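Local coordinates for protein putative ferredoxin (Hydrogenobacter thermophilus, PDB 7M1O) that binds a single [4Fe-4S] cluster and probably serves as a small electron carrier, as ferredoxins of this family do, at residues Ala2-Val7 with Trp44-Pro49; Pro9-Ser14 with Ala64-Thr69; Asp20-Val25 with Lys56-Glu61. All coordinates share one frame; numbering follows the deposited sequence.

Contact 1: Ala2-Val7 with Trp44-Pro49; sequences ALRTMV and WMMVPP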
# COMPACT_ATOMS: atom_id res chain seq x y z
N ALA A 2 11.70 -10.61 4.07
CA ALA A 2 11.36 -9.41 3.33
C ALA A 2 9.86 -9.14 3.41
O ALA A 2 9.09 -10.03 3.77
CB ALA A 2 11.80 -9.52 1.89
N LEU A 3 9.46 -7.93 3.06
CA LEU A 3 8.06 -7.52 3.13
C LEU A 3 7.55 -7.08 1.76
O LEU A 3 8.23 -6.36 1.03
CB LEU A 3 7.89 -6.38 4.13
CG LEU A 3 6.51 -6.24 4.78
CD1 LEU A 3 6.23 -7.40 5.72
CD2 LEU A 3 6.40 -4.91 5.52
N ARG A 4 6.35 -7.53 1.41
CA ARG A 4 5.67 -7.07 0.19
C ARG A 4 4.27 -6.60 0.53
O ARG A 4 3.70 -7.00 1.55
CB ARG A 4 5.63 -8.17 -0.87
CG ARG A 4 4.80 -9.40 -0.51
CD ARG A 4 4.70 -10.34 -1.71
NE ARG A 4 3.83 -11.49 -1.45
CZ ARG A 4 3.52 -12.40 -2.37
NH1 ARG A 4 4.00 -12.30 -3.60
NH2 ARG A 4 2.73 -13.41 -2.05
N THR A 5 3.71 -5.74 -0.31
CA THR A 5 2.41 -5.13 -0.05
C THR A 5 1.64 -4.88 -1.34
O THR A 5 2.23 -4.71 -2.41
CB THR A 5 2.57 -3.81 0.74
OG1 THR A 5 1.28 -3.27 1.06
CG2 THR A 5 3.36 -2.78 -0.06
N MET A 6 0.31 -4.87 -1.23
CA MET A 6 -0.56 -4.56 -2.36
C MET A 6 -1.79 -3.81 -1.87
O MET A 6 -2.08 -3.79 -0.67
CB MET A 6 -0.99 -5.84 -3.09
CG MET A 6 -1.89 -6.79 -2.29
SD MET A 6 -2.81 -7.93 -3.35
CE MET A 6 -3.55 -9.04 -2.16
N VAL A 7 -2.51 -3.18 -2.80
CA VAL A 7 -3.76 -2.50 -2.49
C VAL A 7 -4.91 -3.18 -3.22
O VAL A 7 -4.83 -3.43 -4.42
CB VAL A 7 -3.72 -1.01 -2.87
CG1 VAL A 7 -5.07 -0.35 -2.64
CG2 VAL A 7 -2.64 -0.29 -2.08
N TRP A 44 1.98 -7.18 -6.55
CA TRP A 44 2.69 -6.96 -5.29
C TRP A 44 3.89 -6.04 -5.49
O TRP A 44 4.54 -6.07 -6.53
CB TRP A 44 3.18 -8.29 -4.71
CG TRP A 44 2.09 -9.20 -4.23
CD1 TRP A 44 1.50 -10.21 -4.93
CD2 TRP A 44 1.49 -9.21 -2.93
NE1 TRP A 44 0.56 -10.84 -4.15
CE2 TRP A 44 0.53 -10.24 -2.92
CE3 TRP A 44 1.66 -8.44 -1.77
CZ2 TRP A 44 -0.25 -10.53 -1.81
CZ3 TRP A 44 0.88 -8.72 -0.67
CH2 TRP A 44 -0.07 -9.76 -0.69
N MET A 45 4.17 -5.23 -4.47
CA MET A 45 5.38 -4.40 -4.44
C MET A 45 6.25 -4.80 -3.26
O MET A 45 5.79 -4.85 -2.12
CB MET A 45 5.03 -2.91 -4.35
CG MET A 45 6.24 -2.02 -4.12
SD MET A 45 5.86 -0.26 -4.08
CE MET A 45 7.43 0.41 -3.53
N MET A 46 7.52 -5.08 -3.54
CA MET A 46 8.49 -5.36 -2.49
C MET A 46 8.86 -4.06 -1.78
O MET A 46 9.11 -3.04 -2.42
CB MET A 46 9.73 -6.02 -3.09
CG MET A 46 9.45 -7.31 -3.85
SD MET A 46 8.66 -8.58 -2.85
CE MET A 46 9.87 -8.83 -1.55
N VAL A 47 8.88 -4.11 -0.45
CA VAL A 47 9.10 -2.92 0.36
C VAL A 47 10.56 -2.80 0.79
O VAL A 47 11.15 -3.78 1.27
CB VAL A 47 8.21 -2.94 1.62
CG1 VAL A 47 8.34 -1.64 2.40
CG2 VAL A 47 6.76 -3.19 1.24
N PRO A 48 11.16 -1.61 0.63
CA PRO A 48 12.52 -1.42 1.17
C PRO A 48 12.55 -1.57 2.69
O PRO A 48 11.59 -1.17 3.35
CB PRO A 48 12.87 0.01 0.75
CG PRO A 48 11.95 0.33 -0.37
CD PRO A 48 10.69 -0.41 -0.08
N PRO A 49 13.63 -2.14 3.24
CA PRO A 49 13.68 -2.44 4.68
C PRO A 49 13.47 -1.21 5.57
O PRO A 49 12.98 -1.36 6.69
CB PRO A 49 15.08 -3.02 4.87
CG PRO A 49 15.87 -2.57 3.69
CD PRO A 49 14.89 -2.50 2.56

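Contact 2: Pro9-Ser14 with Ala64-Thr69; sequences PDTCTS and AGSIIT. Unlike the reference sequence in segment 64-69: Ala64 (reference Ser). With SF4 (iron/sulfur cluster), chain C.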
# COMPACT_ATOMS: atom_id res chain seq x y z
N PRO A 9 -8.13 -2.58 -4.82
CA PRO A 9 -8.89 -1.41 -5.26
C PRO A 9 -10.39 -1.58 -5.07
O PRO A 9 -11.12 -0.59 -5.05
CB PRO A 9 -8.54 -1.32 -6.75
CG PRO A 9 -8.26 -2.72 -7.15
CD PRO A 9 -7.60 -3.35 -5.96
N ASP A 10 -10.84 -2.82 -4.94
CA ASP A 10 -12.26 -3.10 -4.80
C ASP A 10 -12.84 -2.53 -3.51
O ASP A 10 -14.03 -2.23 -3.45
CB ASP A 10 -12.50 -4.62 -4.85
CG ASP A 10 -11.94 -5.25 -6.11
OD1 ASP A 10 -11.96 -4.58 -7.17
OD2 ASP A 10 -11.49 -6.41 -6.05
N THR A 11 -12.00 -2.38 -2.49
CA THR A 11 -12.46 -1.98 -1.16
C THR A 11 -11.92 -0.62 -0.72
O THR A 11 -12.41 -0.05 0.25
CB THR A 11 -12.05 -3.03 -0.11
OG1 THR A 11 -10.62 -3.17 -0.09
CG2 THR A 11 -12.69 -4.37 -0.42
N CYS A 12 -10.91 -0.11 -1.43
CA CYS A 12 -10.32 1.18 -1.09
C CYS A 12 -11.35 2.30 -1.16
O CYS A 12 -12.13 2.39 -2.10
CB CYS A 12 -9.16 1.50 -2.04
SG CYS A 12 -8.48 3.16 -1.84
N THR A 13 -11.35 3.16 -0.14
CA THR A 13 -12.33 4.23 -0.03
C THR A 13 -11.72 5.61 -0.31
O THR A 13 -12.33 6.64 -0.03
CB THR A 13 -12.98 4.24 1.37
OG1 THR A 13 -11.96 4.39 2.37
CG2 THR A 13 -13.73 2.94 1.60
N SER A 14 -10.51 5.61 -0.86
CA SER A 14 -9.84 6.83 -1.30
C SER A 14 -9.63 7.82 -0.16
O SER A 14 -9.76 9.03 -0.35
CB SER A 14 -10.65 7.50 -2.42
OG SER A 14 -10.81 6.62 -3.52
N ALA A 64 -10.32 0.55 5.43
CA ALA A 64 -11.09 -0.41 4.65
C ALA A 64 -10.43 -1.79 4.59
O ALA A 64 -10.98 -2.72 4.00
CB ALA A 64 -11.31 0.12 3.25
N GLY A 65 -9.26 -1.93 5.20
CA GLY A 65 -8.54 -3.18 5.17
C GLY A 65 -8.16 -3.55 3.74
O GLY A 65 -8.11 -4.73 3.38
N SER A 66 -7.88 -2.53 2.94
CA SER A 66 -7.60 -2.71 1.51
C SER A 66 -6.14 -3.05 1.27
O SER A 66 -5.80 -3.67 0.26
CB SER A 66 -7.96 -1.45 0.73
OG SER A 66 -9.32 -1.10 0.92
N ILE A 67 -5.27 -2.64 2.19
CA ILE A 67 -3.85 -2.89 2.05
C ILE A 67 -3.50 -4.26 2.61
O ILE A 67 -3.67 -4.52 3.81
CB ILE A 67 -3.01 -1.81 2.76
CG1 ILE A 67 -3.40 -0.43 2.24
CG2 ILE A 67 -1.52 -2.07 2.55
CD1 ILE A 67 -2.69 0.72 2.91
N ILE A 68 -3.02 -5.13 1.73
CA ILE A 68 -2.58 -6.46 2.11
C ILE A 68 -1.06 -6.47 2.14
O ILE A 68 -0.41 -6.11 1.16
CB ILE A 68 -3.11 -7.53 1.15
CG1 ILE A 68 -4.60 -7.31 0.86
CG2 ILE A 68 -2.86 -8.93 1.71
CD1 ILE A 68 -5.46 -7.19 2.10
N THR A 69 -0.50 -6.88 3.27
CA THR A 69 0.94 -6.88 3.48
C THR A 69 1.35 -8.22 4.07
O THR A 69 0.61 -8.80 4.87
CB THR A 69 1.39 -5.74 4.42
OG1 THR A 69 1.10 -4.48 3.80
CG2 THR A 69 2.88 -5.81 4.72
FE1 SF4 C . -7.44 3.34 0.18
FE2 SF4 C . -6.68 2.19 2.54
FE3 SF4 C . -7.09 4.88 2.41
FE4 SF4 C . -4.93 3.78 1.15
S1 SF4 C . -5.33 3.82 3.39
S2 SF4 C . -6.36 5.34 0.30
S3 SF4 C . -5.81 1.79 0.47
S4 SF4 C . -8.65 3.25 2.11
O HOH W 1 -9.56 -5.76 0.86

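Contact 3: Asp20-Val25 with Lys56-Glu61; sequences DRVPEV and KEVTDE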
# COMPACT_ATOMS: atom_id res chain seq x y z
N ASP A 20 -0.38 9.46 1.22
CA ASP A 20 0.07 10.68 1.86
C ASP A 20 1.21 10.37 2.83
O ASP A 20 2.20 11.09 2.90
CB ASP A 20 -1.06 11.37 2.62
CG ASP A 20 -0.61 12.66 3.28
OD1 ASP A 20 -0.11 13.55 2.56
OD2 ASP A 20 -0.72 12.76 4.52
N ARG A 21 1.04 9.28 3.58
CA ARG A 21 1.99 8.90 4.62
C ARG A 21 3.25 8.27 4.04
O ARG A 21 4.37 8.60 4.45
CB ARG A 21 1.33 7.93 5.60
CG ARG A 21 2.23 7.41 6.72
CD ARG A 21 2.23 8.33 7.93
NE ARG A 21 0.90 8.39 8.55
CZ ARG A 21 0.35 7.40 9.25
NH1 ARG A 21 1.00 6.26 9.42
NH2 ARG A 21 -0.85 7.56 9.78
N VAL A 22 3.07 7.35 3.10
CA VAL A 22 4.18 6.59 2.53
C VAL A 22 4.18 6.70 1.01
O VAL A 22 3.90 5.72 0.31
CB VAL A 22 4.12 5.11 2.95
CG1 VAL A 22 5.42 4.39 2.60
CG2 VAL A 22 3.84 4.99 4.45
N PRO A 23 4.49 7.89 0.49
CA PRO A 23 4.54 8.09 -0.97
C PRO A 23 5.63 7.26 -1.63
O PRO A 23 5.62 7.09 -2.85
CB PRO A 23 4.83 9.59 -1.11
CG PRO A 23 5.46 9.99 0.18
CD PRO A 23 4.82 9.12 1.22
N GLU A 24 6.56 6.74 -0.83
CA GLU A 24 7.59 5.84 -1.34
C GLU A 24 6.98 4.53 -1.82
O GLU A 24 7.54 3.87 -2.70
CB GLU A 24 8.64 5.56 -0.26
CG GLU A 24 9.32 6.79 0.33
CD GLU A 24 8.64 7.30 1.59
OE1 GLU A 24 7.41 7.12 1.72
OE2 GLU A 24 9.34 7.87 2.45
N VAL A 25 5.84 4.15 -1.25
CA VAL A 25 5.23 2.85 -1.50
C VAL A 25 3.89 2.96 -2.22
O VAL A 25 3.59 2.15 -3.10
CB VAL A 25 5.03 2.06 -0.19
CG1 VAL A 25 4.36 0.71 -0.44
CG2 VAL A 25 6.37 1.86 0.51
N LYS A 56 3.78 -1.36 7.56
CA LYS A 56 3.02 -2.18 8.50
C LYS A 56 2.03 -1.33 9.27
O LYS A 56 0.93 -1.78 9.59
CB LYS A 56 3.96 -2.91 9.46
CG LYS A 56 4.70 -4.09 8.83
CD LYS A 56 5.52 -4.87 9.84
CE LYS A 56 4.67 -5.87 10.60
NZ LYS A 56 5.48 -6.69 11.55
N GLU A 57 2.41 -0.09 9.57
CA GLU A 57 1.53 0.83 10.29
C GLU A 57 0.32 1.23 9.46
O GLU A 57 -0.81 1.14 9.94
CB GLU A 57 2.31 2.07 10.73
CG GLU A 57 3.16 1.86 11.97
CD GLU A 57 4.05 3.05 12.28
OE1 GLU A 57 3.80 4.14 11.73
OE2 GLU A 57 5.01 2.88 13.07
N VAL A 58 0.53 1.66 8.22
CA VAL A 58 -0.58 2.09 7.38
C VAL A 58 -1.48 0.90 7.03
O VAL A 58 -2.67 1.07 6.76
CB VAL A 58 -0.11 2.76 6.08
CG1 VAL A 58 0.67 4.02 6.39
CG2 VAL A 58 0.71 1.80 5.23
N THR A 59 -0.90 -0.29 7.02
CA THR A 59 -1.67 -1.51 6.79
C THR A 59 -2.71 -1.70 7.90
O THR A 59 -3.85 -2.06 7.63
CB THR A 59 -0.75 -2.75 6.71
OG1 THR A 59 0.14 -2.62 5.60
CG2 THR A 59 -1.57 -4.03 6.56
N ASP A 60 -2.30 -1.44 9.14
CA ASP A 60 -3.21 -1.54 10.27
C ASP A 60 -4.16 -0.35 10.33
O ASP A 60 -5.25 -0.44 10.89
CB ASP A 60 -2.43 -1.62 11.59
CG ASP A 60 -1.67 -2.93 11.74
OD1 ASP A 60 -2.02 -3.91 11.06
OD2 ASP A 60 -0.73 -2.97 12.56
N GLU A 61 -3.74 0.77 9.74
CA GLU A 61 -4.49 2.02 9.84
C GLU A 61 -5.47 2.22 8.69
O GLU A 61 -6.39 3.02 8.80
CB GLU A 61 -3.53 3.20 9.90
CG GLU A 61 -2.79 3.31 11.23
CD GLU A 61 -1.67 4.32 11.20
OE1 GLU A 61 -1.33 4.82 10.11
OE2 GLU A 61 -1.11 4.62 12.28

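Contact 1: Ala2-Val7 with Trp44-Pro49
Arg4 and Met6, on strand 3-7, hold the indole of Trp44 between them, just before strand 45-47 begins. The guanidinium of Arg4 lies flat on one face of the ring, with planes only 9° apart. This is a cation-pi stack over the five-membered ring, with Arg4 CZ 3.7 Å from its centroid. Arg4 CG turns between its own backbone N and carbonyl carbon (chi1 65°), and the extended chain beyond it runs across the indole. On the opposite face Met6 CG makes a CH-pi contact, 3.8 Å from the centroid of the six-membered ring. Met6 SD sits over the same ring as a Met-aromatic contact. Backbone bonds pair the antiparallel strands: Thr5 N to Met45 O and Met45 N to Thr5 O, each 2.9 Å, and Val47 N to Leu3 O. The other side of the sheet is buried, where Thr5 CG2 meets Val47 CG2 at 3.7 Å. The looser part is near the N-terminus. There the bent chain of Met46 brings its CE to 4.0 Å from Ala2 CB, and both residues are exposed. Outside the pair, Glu70 forms a salt bridge with Arg4 NH2, and Tyr26 and Thr69 bond to Thr5 OG1. Strand 3-7 is the middle strand of the antiparallel sheet, between 45-47 and 67-71, and helix 52-61 packs on Leu3, Thr5 and Val47.

Contact 2: Pro9-Ser14 with Ala64-Thr69
Ala64 CB packs on Thr11 O at 3.2 Å, beside the cysteine loop of this [4Fe-4S] ferredoxin. The loop carries Cys12, Cys15 and Cys18 in the CxxCxxC pattern, and Cys62 supplies the fourth ligand. Ala64 is an engineered replacement for the serine of the reference sequence. Ala64 CB also lies 4.1 Å from Thr13 CG2. Gly65 follows with a positive phi, which favours glycine. A water lies between Gly65 O and Thr11 OG1, within bonding distance of both, so this hydroxyl has a water link as well as a direct one. The direct link is to Ser66: its OG stands 2.6 Å from Thr11 OG1, in a short hydroxyl-to-hydroxyl hydrogen bond. Ser66 OG is turned beside its own backbone N (chi1 -57°), which carries it toward the loop. Ser66 CB, meanwhile, lies against cluster sulfur S3. Ile67 begins the strand and turns from the loop to the cluster, bringing CG1 to 3.7 Å from S3. Further on, Ile68 packs on Met6, and Thr69 OG1 bonds to Thr59. On the loop side, Cys12 SG binds iron FE1 at 2.3 Å, and Ser14 N donates to that same SG at 3.3 Å.

Contact 3: Asp20-Val25 with Lys56-Glu61
Arg21 reaches from the end of helix 17-21 to Glu61, the last residue of helix 52-61. The contact joins the two helices of this single-cluster ferredoxin fold by a salt bridge above a small apolar patch. Arg21 NH1 and NH2 both donate to Glu61 OE1, each at 2.8 Å. One oxygen therefore takes two N-H groups, and both bonds are bent, with angles near 133° at the hydrogen. NH1 meets the syn lone pair of OE1, while NH2 comes from above the carboxylate plane. The guanidinium and carboxylate planes stand almost perpendicular, at 84°. Glu57 OE1 is 4.2 Å from Arg21 NH1, too long for a salt bridge, but its charge probably adds to the attraction. The Arg21 chain bends at chi2 and chi3, which brings the guanidinium back past Val58 to Glu61. With an alanine in its place, the Glu61 carboxylate would probably lose both N-H donors and Val58 CG1 its packing on Arg21 CG. Val25 N is satisfied by Val22 O at 2.9 Å, closing the turn after the helix. Beneath the ion pair Val58 CG1 touches Arg21 CG at 3.7 Å and Val22 CG2 at 3.8 Å.

Contacts 1 and 2 share one antiparallel sheet, since strands 3-7 and 67-71 are neighbours in it. Contact 3 joins the two helices instead. All three are partly buried, but contact 1 covers by far the most surface, about three times as much as either other. The Thr5 and Val47 side of contact 1 and the valines of contact 3 are buried; Thr11, Thr13 and the Arg21-Glu61 pair lie toward the surface. Contact 1 relies on strand pairing and a cation-pi stack, contact 2 on hydroxyls, a water and cluster sulfur, contact 3 on a charged pair. Met6 N probably bonds to Ile68 O, joining contacts 1 and 2, and Leu3 CD2 packs on Lys56 CG of contact 3.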